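Local coordinates for beta-N-acetylglucosaminidase-like protein Glycoside hydrolase family 20 (Flavobacterium johnsoniae, PDB 6YHH), which probably hydrolyses terminal beta-linked N-acetylglucosamine units from chitin-derived oligosaccharides, as a chitobiase of glycoside hydrolase family 20, at residues P13-N19 and V135-F141; F141-T145 and N426-P430; R165-L170 and F460-W465; I273-A277 and G544-Y550. All coordinates share one frame; numbering follows the deposited sequence.

Contact 1 of 4, residues P13-N19 and V135-F141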
loop_
_atom_site.group_PDB
_atom_site.type_symbol
_atom_site.label_atom_id
_atom_site.label_comp_id
_atom_site.label_asym_id
_atom_site.label_seq_id
_atom_site.Cartn_x
_atom_site.Cartn_y
_atom_site.Cartn_z
ATOM N N PRO A 13 23.981 12.815 13.619
ATOM C CA PRO A 13 25.321 12.357 13.248
ATOM C C PRO A 13 26.382 12.630 14.336
ATOM O O PRO A 13 26.199 13.478 15.230
ATOM C CB PRO A 13 25.639 13.151 12.021
ATOM C CG PRO A 13 24.275 13.486 11.408
ATOM C CD PRO A 13 23.460 13.766 12.636
ATOM N N GLN A 14 27.464 11.880 14.266
ATOM C CA GLN A 14 28.522 11.889 15.298
ATOM C C GLN A 14 29.191 13.296 15.337
ATOM O O GLN A 14 29.600 13.773 16.409
ATOM C CB GLN A 14 29.597 10.812 15.057
ATOM C CG GLN A 14 29.134 9.336 15.110
ATOM C CD GLN A 14 28.719 8.861 16.491
ATOM O OE1 GLN A 14 29.047 9.480 17.552
ATOM N NE2 GLN A 14 27.924 7.766 16.497
ATOM N N ASN A 15 29.278 13.936 14.206
ATOM C CA ASN A 15 29.875 15.293 14.095
ATOM C C ASN A 15 29.068 16.100 13.129
ATOM O O ASN A 15 28.849 15.654 11.979
ATOM C CB ASN A 15 31.314 15.231 13.572
ATOM C CG ASN A 15 32.218 14.356 14.413
ATOM O OD1 ASN A 15 32.408 13.146 14.177
ATOM N ND2 ASN A 15 32.729 14.942 15.421
ATOM N N VAL A 16 28.689 17.288 13.560
ATOM C CA VAL A 16 27.895 18.189 12.680
ATOM C C VAL A 16 28.361 19.608 12.907
ATOM O O VAL A 16 28.228 20.105 14.027
ATOM C CB VAL A 16 26.401 18.169 13.042
ATOM C CG1 VAL A 16 25.596 19.118 12.124
ATOM C CG2 VAL A 16 25.872 16.734 13.001
ATOM N N VAL A 17 28.770 20.286 11.847
ATOM C CA VAL A 17 29.038 21.725 11.916
ATOM C C VAL A 17 28.309 22.435 10.781
ATOM O O VAL A 17 28.402 21.991 9.647
ATOM C CB VAL A 17 30.546 21.992 11.825
ATOM C CG1 VAL A 17 30.847 23.496 11.953
ATOM C CG2 VAL A 17 31.216 21.225 12.934
ATOM N N VAL A 18 27.613 23.507 11.112
ATOM C CA VAL A 18 26.992 24.305 10.045
ATOM C C VAL A 18 27.785 25.610 9.898
ATOM O O VAL A 18 28.007 26.306 10.898
ATOM C CB VAL A 18 25.560 24.664 10.438
ATOM C CG1 VAL A 18 24.897 25.573 9.415
ATOM C CG2 VAL A 18 24.780 23.367 10.654
ATOM N N ASN A 19 28.118 25.941 8.663
ATOM C CA ASN A 19 28.883 27.193 8.369
ATOM C C ASN A 19 27.932 28.150 7.618
ATOM O O ASN A 19 26.745 27.885 7.489
ATOM C CB ASN A 19 30.187 26.771 7.633
ATOM C CG ASN A 19 31.175 26.014 8.569
ATOM O OD1 ASN A 19 31.234 26.248 9.757
ATOM N ND2 ASN A 19 31.834 25.067 8.050
ATOM N N VAL A 135 25.329 24.992 3.987
ATOM C CA VAL A 135 26.765 24.774 3.953
ATOM C C VAL A 135 27.126 24.220 5.346
ATOM O O VAL A 135 26.749 24.828 6.358
ATOM C CB VAL A 135 27.501 26.124 3.643
ATOM C CG1 VAL A 135 29.008 26.027 3.924
ATOM C CG2 VAL A 135 27.336 26.426 2.185
ATOM N N SER A 136 27.815 23.078 5.338
ATOM C CA SER A 136 27.999 22.290 6.563
ATOM C C SER A 136 28.979 21.153 6.312
ATOM O O SER A 136 29.206 20.734 5.145
ATOM C CB SER A 136 26.616 21.737 6.994
ATOM O OG SER A 136 26.050 20.980 5.922
ATOM N N GLN A 137 29.463 20.545 7.408
ATOM C CA GLN A 137 30.332 19.408 7.333
ATOM C C GLN A 137 29.907 18.413 8.382
ATOM O O GLN A 137 29.729 18.787 9.542
ATOM C CB GLN A 137 31.831 19.761 7.599
ATOM C CG GLN A 137 32.359 20.825 6.654
ATOM C CD GLN A 137 32.137 22.221 7.255
ATOM O OE1 GLN A 137 32.420 22.419 8.431
ATOM N NE2 GLN A 137 31.568 23.164 6.481
ATOM N N ILE A 138 29.749 17.174 7.920
ATOM C CA ILE A 138 29.293 16.100 8.768
ATOM C C ILE A 138 30.224 14.969 8.601
ATOM O O ILE A 138 30.570 14.621 7.452
ATOM C CB ILE A 138 27.823 15.696 8.385
ATOM C CG1 ILE A 138 26.844 16.737 8.826
ATOM C CG2 ILE A 138 27.453 14.309 8.924
ATOM C CD1 ILE A 138 25.411 16.578 8.298
ATOM N N SER A 139 30.634 14.308 9.688
ATOM C CA SER A 139 31.350 13.088 9.598
ATOM C C SER A 139 30.714 12.146 10.602
ATOM O O SER A 139 30.376 12.551 11.732
ATOM C CB SER A 139 32.908 13.212 9.776
ATOM O OG SER A 139 33.186 13.605 11.023
ATOM N N ASP A 140 30.521 10.906 10.152
ATOM C CA ASP A 140 29.571 10.038 10.882
ATOM C C ASP A 140 29.943 8.591 10.788
ATOM O O ASP A 140 30.704 8.184 9.924
ATOM C CB ASP A 140 28.150 10.274 10.218
ATOM C CG ASP A 140 26.973 9.945 11.104
ATOM O OD1 ASP A 140 27.120 9.744 12.329
ATOM O OD2 ASP A 140 25.843 9.935 10.540
ATOM N N PHE A 141 29.405 7.810 11.716
ATOM C CA PHE A 141 29.613 6.400 11.768
ATOM C C PHE A 141 28.674 5.890 12.874
ATOM O O PHE A 141 28.270 6.650 13.748
ATOM C CB PHE A 141 31.105 6.071 12.167
ATOM C CG PHE A 141 31.566 6.795 13.460
ATOM C CD1 PHE A 141 32.103 8.044 13.416
ATOM C CD2 PHE A 141 31.325 6.233 14.717
ATOM C CE1 PHE A 141 32.463 8.730 14.575
ATOM C CE2 PHE A 141 31.731 6.862 15.887
ATOM C CZ PHE A 141 32.302 8.133 15.795
#

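Contact 2 of 4, residues F141-T145 and N426-P430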
loop_
_atom_site.group_PDB
_atom_site.type_symbol
_atom_site.label_atom_id
_atom_site.label_comp_id
_atom_site.label_asym_id
_atom_site.label_seq_id
_atom_site.Cartn_x
_atom_site.Cartn_y
_atom_site.Cartn_z
ATOM N N PHE A 141 29.405 7.810 11.716
ATOM C CA PHE A 141 29.613 6.400 11.768
ATOM C C PHE A 141 28.674 5.890 12.874
ATOM O O PHE A 141 28.270 6.650 13.748
ATOM C CB PHE A 141 31.105 6.071 12.167
ATOM C CG PHE A 141 31.566 6.795 13.460
ATOM C CD1 PHE A 141 32.103 8.044 13.416
ATOM C CD2 PHE A 141 31.325 6.233 14.717
ATOM C CE1 PHE A 141 32.463 8.730 14.575
ATOM C CE2 PHE A 141 31.731 6.862 15.887
ATOM C CZ PHE A 141 32.302 8.133 15.795
ATOM N N PRO A 142 28.379 4.565 12.844
ATOM C CA PRO A 142 27.498 4.035 13.849
ATOM C C PRO A 142 28.163 3.658 15.184
ATOM O O PRO A 142 29.261 3.056 15.205
ATOM C CB PRO A 142 26.968 2.722 13.165
ATOM C CG PRO A 142 28.069 2.295 12.266
ATOM C CD PRO A 142 28.697 3.577 11.815
ATOM N N ARG A 143 27.419 3.822 16.281
ATOM C CA ARG A 143 27.833 3.332 17.569
ATOM C C ARG A 143 27.860 1.836 17.677
ATOM O O ARG A 143 28.841 1.261 18.234
ATOM C CB ARG A 143 26.926 3.930 18.666
ATOM C CG ARG A 143 27.333 3.545 20.094
ATOM C CD ARG A 143 26.385 4.163 21.126
ATOM N NE ARG A 143 26.728 3.620 22.434
ATOM C CZ ARG A 143 25.844 3.511 23.441
ATOM N NH1 ARG A 143 24.587 3.908 23.294
ATOM N NH2 ARG A 143 26.172 2.938 24.587
ATOM N N PHE A 144 26.856 1.123 17.114
ATOM C CA PHE A 144 26.794 -0.334 17.175
ATOM C C PHE A 144 26.728 -0.859 15.785
ATOM O O PHE A 144 26.091 -0.213 14.882
ATOM C CB PHE A 144 25.509 -0.816 17.925
ATOM C CG PHE A 144 25.486 -0.444 19.386
ATOM C CD1 PHE A 144 26.265 -1.167 20.290
ATOM C CD2 PHE A 144 24.715 0.613 19.878
ATOM C CE1 PHE A 144 26.270 -0.802 21.645
ATOM C CE2 PHE A 144 24.721 0.938 21.219
ATOM C CZ PHE A 144 25.496 0.207 22.099
ATOM N N THR A 145 27.263 -2.048 15.621
ATOM C CA THR A 145 27.236 -2.659 14.303
ATOM C C THR A 145 25.913 -3.396 13.893
ATOM O O THR A 145 25.667 -3.552 12.708
ATOM C CB THR A 145 28.473 -3.627 14.102
ATOM O OG1 THR A 145 28.711 -3.841 12.710
ATOM C CG2 THR A 145 28.296 -4.955 14.788
ATOM N N ASN A 426 16.397 3.282 26.190
ATOM C CA ASN A 426 16.884 1.961 26.454
ATOM C C ASN A 426 18.242 1.744 25.774
ATOM O O ASN A 426 18.355 1.825 24.584
ATOM C CB ASN A 426 15.892 0.966 25.824
ATOM C CG ASN A 426 16.173 -0.491 26.151
ATOM O OD1 ASN A 426 16.158 -0.877 27.321
ATOM N ND2 ASN A 426 16.301 -1.350 25.100
ATOM N N ASP A 427 19.289 1.405 26.484
ATOM C CA ASP A 427 20.633 1.403 25.861
ATOM C C ASP A 427 21.237 0.015 25.910
ATOM O O ASP A 427 21.229 -0.627 26.998
ATOM C CB ASP A 427 21.494 2.384 26.637
ATOM C CG ASP A 427 22.776 2.751 25.917
ATOM O OD1 ASP A 427 23.623 1.899 25.708
ATOM O OD2 ASP A 427 22.889 3.862 25.485
ATOM N N PRO A 428 21.746 -0.483 24.810
ATOM C CA PRO A 428 22.340 -1.811 24.847
ATOM C C PRO A 428 23.545 -1.911 25.811
ATOM O O PRO A 428 23.901 -3.043 26.242
ATOM C CB PRO A 428 22.777 -2.028 23.415
ATOM C CG PRO A 428 21.894 -1.104 22.598
ATOM C CD PRO A 428 21.742 0.095 23.452
ATOM N N MET A 429 24.176 -0.779 26.116
ATOM C CA MET A 429 25.287 -0.739 27.100
ATOM C C MET A 429 24.782 -0.605 28.497
ATOM O O MET A 429 24.136 0.397 28.888
ATOM C CB MET A 429 26.269 0.399 26.830
ATOM C CG MET A 429 27.526 0.379 27.709
ATOM S SD MET A 429 28.696 -0.887 27.182
ATOM C CE MET A 429 29.043 -0.222 25.505
ATOM N N PRO A 430 25.025 -1.648 29.285
ATOM C CA PRO A 430 24.510 -1.560 30.663
ATOM C C PRO A 430 25.290 -0.536 31.492
ATOM O O PRO A 430 26.475 -0.245 31.176
ATOM C CB PRO A 430 24.758 -2.973 31.223
ATOM C CG PRO A 430 25.992 -3.454 30.476
ATOM C CD PRO A 430 25.842 -2.866 29.070
#

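Contact 3 of 4, residues R165-L170 and F460-W465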
loop_
_atom_site.group_PDB
_atom_site.type_symbol
_atom_site.label_atom_id
_atom_site.label_comp_id
_atom_site.label_asym_id
_atom_site.label_seq_id
_atom_site.Cartn_x
_atom_site.Cartn_y
_atom_site.Cartn_z
ATOM N N ARG A 165 8.854 -2.315 1.709
ATOM C CA ARG A 165 8.861 -0.907 2.103
ATOM C C ARG A 165 9.538 -0.754 3.445
ATOM O O ARG A 165 10.115 0.343 3.776
ATOM C CB ARG A 165 7.491 -0.268 2.108
ATOM C CG ARG A 165 6.462 -0.838 3.068
ATOM C CD ARG A 165 5.115 -0.171 2.923
ATOM N NE ARG A 165 4.136 -0.639 3.878
ATOM C CZ ARG A 165 3.143 -1.508 3.626
ATOM N NH1 ARG A 165 2.335 -1.896 4.572
ATOM N NH2 ARG A 165 2.987 -2.006 2.391
ATOM N N ASN A 166 9.390 -1.731 4.321
ATOM C CA ASN A 166 10.076 -1.626 5.612
ATOM C C ASN A 166 11.617 -1.697 5.463
ATOM O O ASN A 166 12.305 -1.069 6.227
ATOM C CB ASN A 166 9.481 -2.626 6.590
ATOM C CG ASN A 166 8.224 -2.063 7.222
ATOM O OD1 ASN A 166 7.056 -2.201 6.686
ATOM N ND2 ASN A 166 8.424 -1.379 8.297
ATOM N N LEU A 167 12.115 -2.461 4.507
ATOM C CA LEU A 167 13.528 -2.454 4.212
ATOM C C LEU A 167 13.921 -1.052 3.760
ATOM O O LEU A 167 14.982 -0.533 4.179
ATOM C CB LEU A 167 13.860 -3.495 3.120
ATOM C CG LEU A 167 13.838 -4.908 3.663
ATOM C CD1 LEU A 167 13.828 -5.976 2.525
ATOM C CD2 LEU A 167 14.953 -5.175 4.661
ATOM N N ASP A 168 13.100 -0.370 2.934
ATOM C CA ASP A 168 13.430 1.028 2.583
ATOM C C ASP A 168 13.466 1.913 3.823
ATOM O O ASP A 168 14.342 2.795 3.916
ATOM C CB ASP A 168 12.435 1.574 1.565
ATOM C CG ASP A 168 12.625 0.941 0.174
ATOM O OD1 ASP A 168 13.754 1.097 -0.360
ATOM O OD2 ASP A 168 11.696 0.372 -0.345
ATOM N N ALA A 169 12.524 1.716 4.741
ATOM C CA ALA A 169 12.463 2.557 5.935
ATOM C C ALA A 169 13.748 2.319 6.803
ATOM O O ALA A 169 14.301 3.260 7.439
ATOM C CB ALA A 169 11.224 2.314 6.750
ATOM N N LEU A 170 14.138 1.060 6.913
ATOM C CA LEU A 170 15.361 0.681 7.687
ATOM C C LEU A 170 16.573 1.444 7.080
ATOM O O LEU A 170 17.273 2.122 7.800
ATOM C CB LEU A 170 15.668 -0.815 7.661
ATOM C CG LEU A 170 14.748 -1.689 8.525
ATOM C CD1 LEU A 170 15.303 -3.107 8.555
ATOM C CD2 LEU A 170 14.345 -1.227 9.855
ATOM N N PHE A 460 0.516 -2.648 10.522
ATOM C CA PHE A 460 1.931 -2.946 10.801
ATOM C C PHE A 460 2.782 -1.671 10.890
ATOM O O PHE A 460 3.413 -1.383 11.921
ATOM C CB PHE A 460 2.512 -3.825 9.697
ATOM C CG PHE A 460 3.905 -4.279 9.985
ATOM C CD1 PHE A 460 4.108 -5.425 10.732
ATOM C CD2 PHE A 460 5.014 -3.620 9.476
ATOM C CE1 PHE A 460 5.349 -5.879 11.078
ATOM C CE2 PHE A 460 6.285 -4.043 9.781
ATOM C CZ PHE A 460 6.481 -5.203 10.546
ATOM N N ASP A 461 2.735 -0.842 9.848
ATOM C CA ASP A 461 3.592 0.353 9.833
ATOM C C ASP A 461 3.233 1.372 10.957
ATOM O O ASP A 461 4.169 1.992 11.535
ATOM C CB ASP A 461 3.546 1.053 8.491
ATOM C CG ASP A 461 4.119 0.263 7.366
ATOM O OD1 ASP A 461 4.774 -0.721 7.616
ATOM O OD2 ASP A 461 3.894 0.717 6.180
ATOM N N SER A 462 1.936 1.467 11.331
ATOM C CA SER A 462 1.538 2.349 12.402
ATOM C C SER A 462 2.115 1.932 13.751
ATOM O O SER A 462 2.211 2.751 14.703
ATOM C CB SER A 462 0.014 2.445 12.536
ATOM O OG SER A 462 -0.583 1.314 13.064
ATOM N N ARG A 463 2.376 0.659 13.893
ATOM C CA ARG A 463 3.027 0.139 15.123
ATOM C C ARG A 463 4.555 0.353 15.069
ATOM O O ARG A 463 5.207 0.768 16.061
ATOM C CB ARG A 463 2.641 -1.344 15.318
ATOM C CG ARG A 463 1.315 -1.507 16.077
ATOM C CD ARG A 463 0.114 -0.780 15.509
ATOM N NE ARG A 463 -1.022 -0.860 16.432
ATOM C CZ ARG A 463 -1.882 0.149 16.636
ATOM N NH1 ARG A 463 -1.878 1.234 15.850
ATOM N NH2 ARG A 463 -2.834 0.020 17.593
ATOM N N VAL A 464 5.174 0.044 13.940
ATOM C CA VAL A 464 6.653 0.136 13.816
ATOM C C VAL A 464 7.151 1.575 13.820
ATOM O O VAL A 464 8.152 1.860 14.479
ATOM C CB VAL A 464 7.152 -0.630 12.580
ATOM C CG1 VAL A 464 8.658 -0.554 12.436
ATOM C CG2 VAL A 464 6.729 -2.069 12.743
ATOM N N TRP A 465 6.472 2.446 13.101
ATOM C CA TRP A 465 6.923 3.840 12.802
ATOM C C TRP A 465 5.959 4.815 13.391
ATOM O O TRP A 465 4.724 4.619 13.290
ATOM C CB TRP A 465 7.019 4.035 11.281
ATOM C CG TRP A 465 7.888 2.955 10.626
ATOM C CD1 TRP A 465 7.467 1.848 9.881
ATOM C CD2 TRP A 465 9.324 2.841 10.714
ATOM N NE1 TRP A 465 8.568 1.077 9.547
ATOM C CE2 TRP A 465 9.707 1.674 10.040
ATOM C CE3 TRP A 465 10.334 3.613 11.378
ATOM C CZ2 TRP A 465 11.016 1.246 9.992
ATOM C CZ3 TRP A 465 11.647 3.203 11.288
ATOM C CH2 TRP A 465 11.980 1.988 10.606
HETATM O O HOH W 1 1.393 -1.250 7.290
#

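Contact 4 of 4, residues I273-A277 and G544-Y550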
loop_
_atom_site.group_PDB
_atom_site.type_symbol
_atom_site.label_atom_id
_atom_site.label_comp_id
_atom_site.label_asym_id
_atom_site.label_seq_id
_atom_site.Cartn_x
_atom_site.Cartn_y
_atom_site.Cartn_z
ATOM N N ILE A 273 -2.642 -25.404 13.761
ATOM C CA ILE A 273 -2.120 -24.041 13.654
ATOM C C ILE A 273 -2.867 -23.205 14.746
ATOM O O ILE A 273 -4.105 -23.182 14.865
ATOM C CB ILE A 273 -2.391 -23.410 12.273
ATOM C CG1 ILE A 273 -1.766 -24.184 11.108
ATOM C CG2 ILE A 273 -1.937 -21.966 12.235
ATOM C CD1 ILE A 273 -2.244 -23.725 9.784
ATOM N N GLU A 274 -2.121 -22.581 15.612
ATOM C CA GLU A 274 -2.691 -21.848 16.687
ATOM C C GLU A 274 -3.331 -20.515 16.195
ATOM O O GLU A 274 -2.743 -19.819 15.421
ATOM C CB GLU A 274 -1.636 -21.561 17.714
ATOM C CG GLU A 274 -2.102 -20.855 18.917
ATOM C CD GLU A 274 -3.200 -21.646 19.639
ATOM O OE1 GLU A 274 -3.187 -22.892 19.792
ATOM O OE2 GLU A 274 -4.148 -20.964 19.912
ATOM N N ARG A 275 -4.549 -20.228 16.694
ATOM C CA ARG A 275 -5.311 -19.046 16.253
ATOM C C ARG A 275 -5.247 -17.924 17.300
ATOM O O ARG A 275 -5.654 -16.769 16.977
ATOM C CB ARG A 275 -6.772 -19.393 15.956
ATOM C CG ARG A 275 -6.937 -20.502 14.916
ATOM C CD ARG A 275 -6.185 -20.176 13.658
ATOM N NE ARG A 275 -6.421 -21.173 12.631
ATOM C CZ ARG A 275 -5.822 -21.117 11.454
ATOM N NH1 ARG A 275 -4.991 -20.177 11.208
ATOM N NH2 ARG A 275 -6.014 -22.102 10.554
ATOM N N ASN A 276 -4.879 -18.256 18.512
ATOM C CA ASN A 276 -4.815 -17.284 19.629
ATOM C C ASN A 276 -3.365 -16.887 19.860
ATOM O O ASN A 276 -2.440 -17.446 19.293
ATOM C CB ASN A 276 -5.314 -17.951 20.921
ATOM C CG ASN A 276 -6.807 -18.163 20.900
ATOM O OD1 ASN A 276 -7.519 -17.493 20.218
ATOM N ND2 ASN A 276 -7.264 -19.065 21.667
ATOM N N ALA A 277 -3.161 -15.871 20.697
ATOM C CA ALA A 277 -1.872 -15.498 21.174
ATOM C C ALA A 277 -1.546 -16.206 22.465
ATOM O O ALA A 277 -2.465 -16.608 23.218
ATOM C CB ALA A 277 -1.865 -13.997 21.430
ATOM N N GLY A 544 -4.765 -13.566 25.701
ATOM C CA GLY A 544 -4.493 -14.063 24.344
ATOM C C GLY A 544 -5.697 -14.562 23.604
ATOM O O GLY A 544 -5.574 -14.909 22.420
ATOM N N THR A 545 -6.896 -14.529 24.203
ATOM C CA THR A 545 -8.096 -15.131 23.664
ATOM C C THR A 545 -9.136 -14.113 23.201
ATOM O O THR A 545 -10.184 -14.513 22.667
ATOM C CB THR A 545 -8.716 -16.102 24.676
ATOM O OG1 THR A 545 -9.037 -15.361 25.854
ATOM C CG2 THR A 545 -7.647 -17.203 24.964
ATOM N N GLU A 546 -8.913 -12.827 23.421
ATOM C CA GLU A 546 -9.856 -11.819 22.972
ATOM C C GLU A 546 -9.792 -11.497 21.502
ATOM O O GLU A 546 -10.811 -11.006 20.910
ATOM C CB GLU A 546 -9.674 -10.525 23.777
ATOM C CG GLU A 546 -10.042 -10.750 25.249
ATOM C CD GLU A 546 -10.028 -9.481 26.066
ATOM O OE1 GLU A 546 -9.181 -8.632 25.877
ATOM O OE2 GLU A 546 -10.929 -9.234 26.952
ATOM N N TYR A 547 -8.594 -11.668 20.914
ATOM C CA TYR A 547 -8.423 -11.488 19.462
ATOM C C TYR A 547 -7.734 -12.748 18.938
ATOM O O TYR A 547 -6.729 -13.188 19.499
ATOM C CB TYR A 547 -7.465 -10.384 19.179
ATOM C CG TYR A 547 -7.909 -8.944 19.584
ATOM C CD1 TYR A 547 -7.856 -8.510 20.901
ATOM C CD2 TYR A 547 -8.389 -8.076 18.656
ATOM C CE1 TYR A 547 -8.234 -7.237 21.268
ATOM C CE2 TYR A 547 -8.782 -6.797 19.016
ATOM C CZ TYR A 547 -8.686 -6.365 20.288
ATOM O OH TYR A 547 -8.997 -5.019 20.628
ATOM N N GLN A 548 -8.241 -13.249 17.833
ATOM C CA GLN A 548 -7.599 -14.271 17.095
ATOM C C GLN A 548 -6.781 -13.684 15.963
ATOM O O GLN A 548 -6.866 -12.521 15.648
ATOM C CB GLN A 548 -8.666 -15.207 16.475
ATOM C CG GLN A 548 -9.241 -16.153 17.544
ATOM C CD GLN A 548 -10.032 -15.449 18.600
ATOM O OE1 GLN A 548 -11.004 -14.720 18.300
ATOM N NE2 GLN A 548 -9.566 -15.533 19.818
ATOM N N MET A 549 -6.034 -14.552 15.263
ATOM C CA MET A 549 -5.167 -14.104 14.190
ATOM C C MET A 549 -5.998 -13.731 12.898
ATOM O O MET A 549 -5.406 -13.373 11.912
ATOM C CB MET A 549 -4.085 -15.113 13.871
ATOM C CG MET A 549 -3.068 -15.433 14.994
ATOM S SD MET A 549 -2.282 -13.981 15.656
ATOM C CE MET A 549 -3.184 -13.766 17.184
ATOM N N TYR A 550 -7.305 -13.959 12.948
ATOM C CA TYR A 550 -8.222 -13.537 11.904
ATOM C C TYR A 550 -9.286 -12.502 12.381
ATOM O O TYR A 550 -10.243 -12.207 11.633
ATOM C CB TYR A 550 -8.889 -14.753 11.207
ATOM C CG TYR A 550 -9.502 -15.685 12.172
ATOM C CD1 TYR A 550 -10.723 -15.438 12.804
ATOM C CD2 TYR A 550 -8.802 -16.851 12.556
ATOM C CE1 TYR A 550 -11.281 -16.328 13.735
ATOM C CE2 TYR A 550 -9.320 -17.686 13.529
ATOM C CZ TYR A 550 -10.545 -17.455 14.082
ATOM O OH TYR A 550 -11.017 -18.367 15.000
#

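Contact 1 of 4, residues P13-N19 and V135-F141
The CG methylene of Gln14 sits over one face of the Phe141 ring, 3.4 Å from the ring centroid in a CH-pi contact. Its amide stacks on the ring with the two planes only 13° apart, while the side chains cross at about a right angle. Phe141 CG lies between its own backbone N and carbonyl carbon (chi1 52°), which stands the ring up against Gln14. A bend at chi2 of Gln14 brings NE2 to Phe141 O at 3.0 Å, in the plane of the Gln14 amide. Replacing Gln14 with an alanine would probably leave Phe141 O without its amide donor and the centre of that ring face without its CG cover.

At the carboxylate of Asp140, Gln14 N meets OD1 at 2.9 Å from well above the group's plane, 56° out of it. The indole NE1 of Trp476 also donates to OD1, so a buried acid suits this place. Between these groups and Asn19 runs an antiparallel pairing in which strand 15-19 lies along strand 136-140, whose other edge bonds to strand 94-99; all belong to the mixed sheet of the family 20 domain 2. Val17 and Gln137 form a hydrogen-bonded pair, with Val17 N to Gln137 O and Gln137 N to Val17 O both 2.9 Å. Val16 and Ile138 make a non-hydrogen-bonded pair, their side chains on the sheet face where Ile138 also touches Thr119 of helix 110-123. Pro13 CB adds apolar cover to Ile138 CG2 at 3.8 Å, whereas Val17, on the other face, is exposed. Asn19 N donates to Val135 O at 2.9 Å.

Contact 2 of 4, residues F141-T145 and N426-P430
Asp427 OD1 is gripped by two donors, the guanidinium of Arg143 across the contact and the backbone of Met429 within its own loop. Arg143 NH2 reaches the syn lone pair of Asp427 OD1 at 3.0 Å, a somewhat bent bond. Met429 N takes the anti lone pair of Asp427 OD1 at 2.8 Å, which closes an Asx turn and holds the carboxylate in place alongside the arginine. The second oxygen, Asp427 OD2, receives Arg143 NH1 at 2.8 Å in a nearly straight bond (172°). Arg143 thus holds the acid end-on, one nitrogen to each oxygen, although the guanidinium and carboxylate planes are twisted 49° apart.

An arginine suits this place because its length is used in full: CG stands anti to the backbone N (chi1 -176°) and the chain stays extended to NE, carrying the charged end across to the other loop. One face of the guanidinium is overlaid by Phe144 CE2, and Met429 CB lies 3.4 Å from Arg143 NH2, so the partly exposed ion pair has apolar neighbours. Phe144 in turn meets the ring of Pro428, whose CG stands 4.2 Å from the aromatic centroid in an off-centre CH-pi contact; the compact proline ring offers C-H groups to the aromatic ring.

The 141-145 segment is the link from strand 131-140 of the N-terminal domain into strand 146-152 of the catalytic barrel, and 426-430 joins helices 420-424 and 437-441. Phe144, Pro428 and Met429 all rest on Ile443 of strand 443-450, while Pro428 also touches Leu475 of helix 467-476.

Contact 3 of 4, residues R165-L170 and F460-W465
Arg165 NE donates to Asp461 OD2 at 2.7 Å in a salt bridge that meets the carboxylate on its syn side. The flat groups stand 84° apart, and NE alone makes the bond to Asp461. Arg165 CG sits between its backbone N and carbonyl carbon (chi1 62°), and the chain then runs extended, which brings NE to the acid. Ala169 CB presses on one face of the Trp465 indole, 3.4 Å from CZ2; a small residue suits so close a ring. Val464 CG1 covers the opposite face, and Leu170 CD2 comes to the edge at Trp465 CH2, 4.1 Å away. Asn166 lies between Asp461, Phe460 and Trp465.

Further out, a water accepts from both Arg165 NH1 and Asp461 N, each at 2.9 Å. Arg165 NH2 has a further salt bridge to Asp161, and Asp461 OD2 also accepts from Thr504 N.

The axes of the two short helical segments run 20° from parallel and 12.2 Å apart, a gap spanned by Arg165, Asn166, Asp461 and Trp465. Both helices pack outside the TIM barrel: Leu170 of helix 160-172 and Val464 of helix 460-464 touch Leu149 of strand 146-152, and Val464 also reaches Met450 of strand 443-450.

Contact 4 of 4, residues I273-A277 and G544-Y550
Arg275 O and Met549 N are joined by a 2.8 Å hydrogen bond at the tight centre of this loop-to-loop contact, where Met549 CG also lies 3.5 Å from Arg275 O. A second backbone bond runs from Ala277 N to Gly544 O at 3.1 Å; the side chain of Ala277 is about 10 Å from that of the predicted proton donor, Glu317. Gly544 suits its place because its phi is positive and any CB would collide with Ala277 O. Between these bonds Gln548 NE2 donates to Asn276 OD1 at 2.9 Å in a nearly straight line (169°). The two side chains lie side by side, their amide planes 68° apart, and a bend at chi2 of Gln548 lets NE2 also donate to Thr545 O at 3.1 Å. A leucine in place of Gln548 would probably leave both Asn276 OD1 and Thr545 O without this shared donor, setting the Asn276 amide free to turn.

Toward the rim the fit is looser. Thr545, exposed, offers only CG2 to Asn276 ND2 at 3.8 Å. Arg275 CG lies at the edge of the Tyr550 ring, 3.9 Å from CE2, while Gln548 CB covers a face. The arginine's side chain packs on Phe64 of the second subunit.

Backbone and neutral amide bonds thus join the two loops with no salt bridge between them, the charge of Arg275 being paired with Asp204 instead.

Contact 3 is the buried one, about 7 Å from the chain's centre; contacts 1 and 2 are partly buried, and contact 4 lies at the surface. Contacts 1 and 2 share Phe141 and touch each other, following the chain from the N-terminal domain's sheet into the barrel. Contacts 2 and 3 are about 21 Å apart between centres, yet both pack on strand 443-450. Their chemistry differs by place: sheet pairing in contact 1, a two-nitrogen ion pair in contact 2, a single-nitrogen salt bridge beside an indole packed between alanine and valine in contact 3, and amide bonds between irregular loops in contact 4, which alone meets the second subunit.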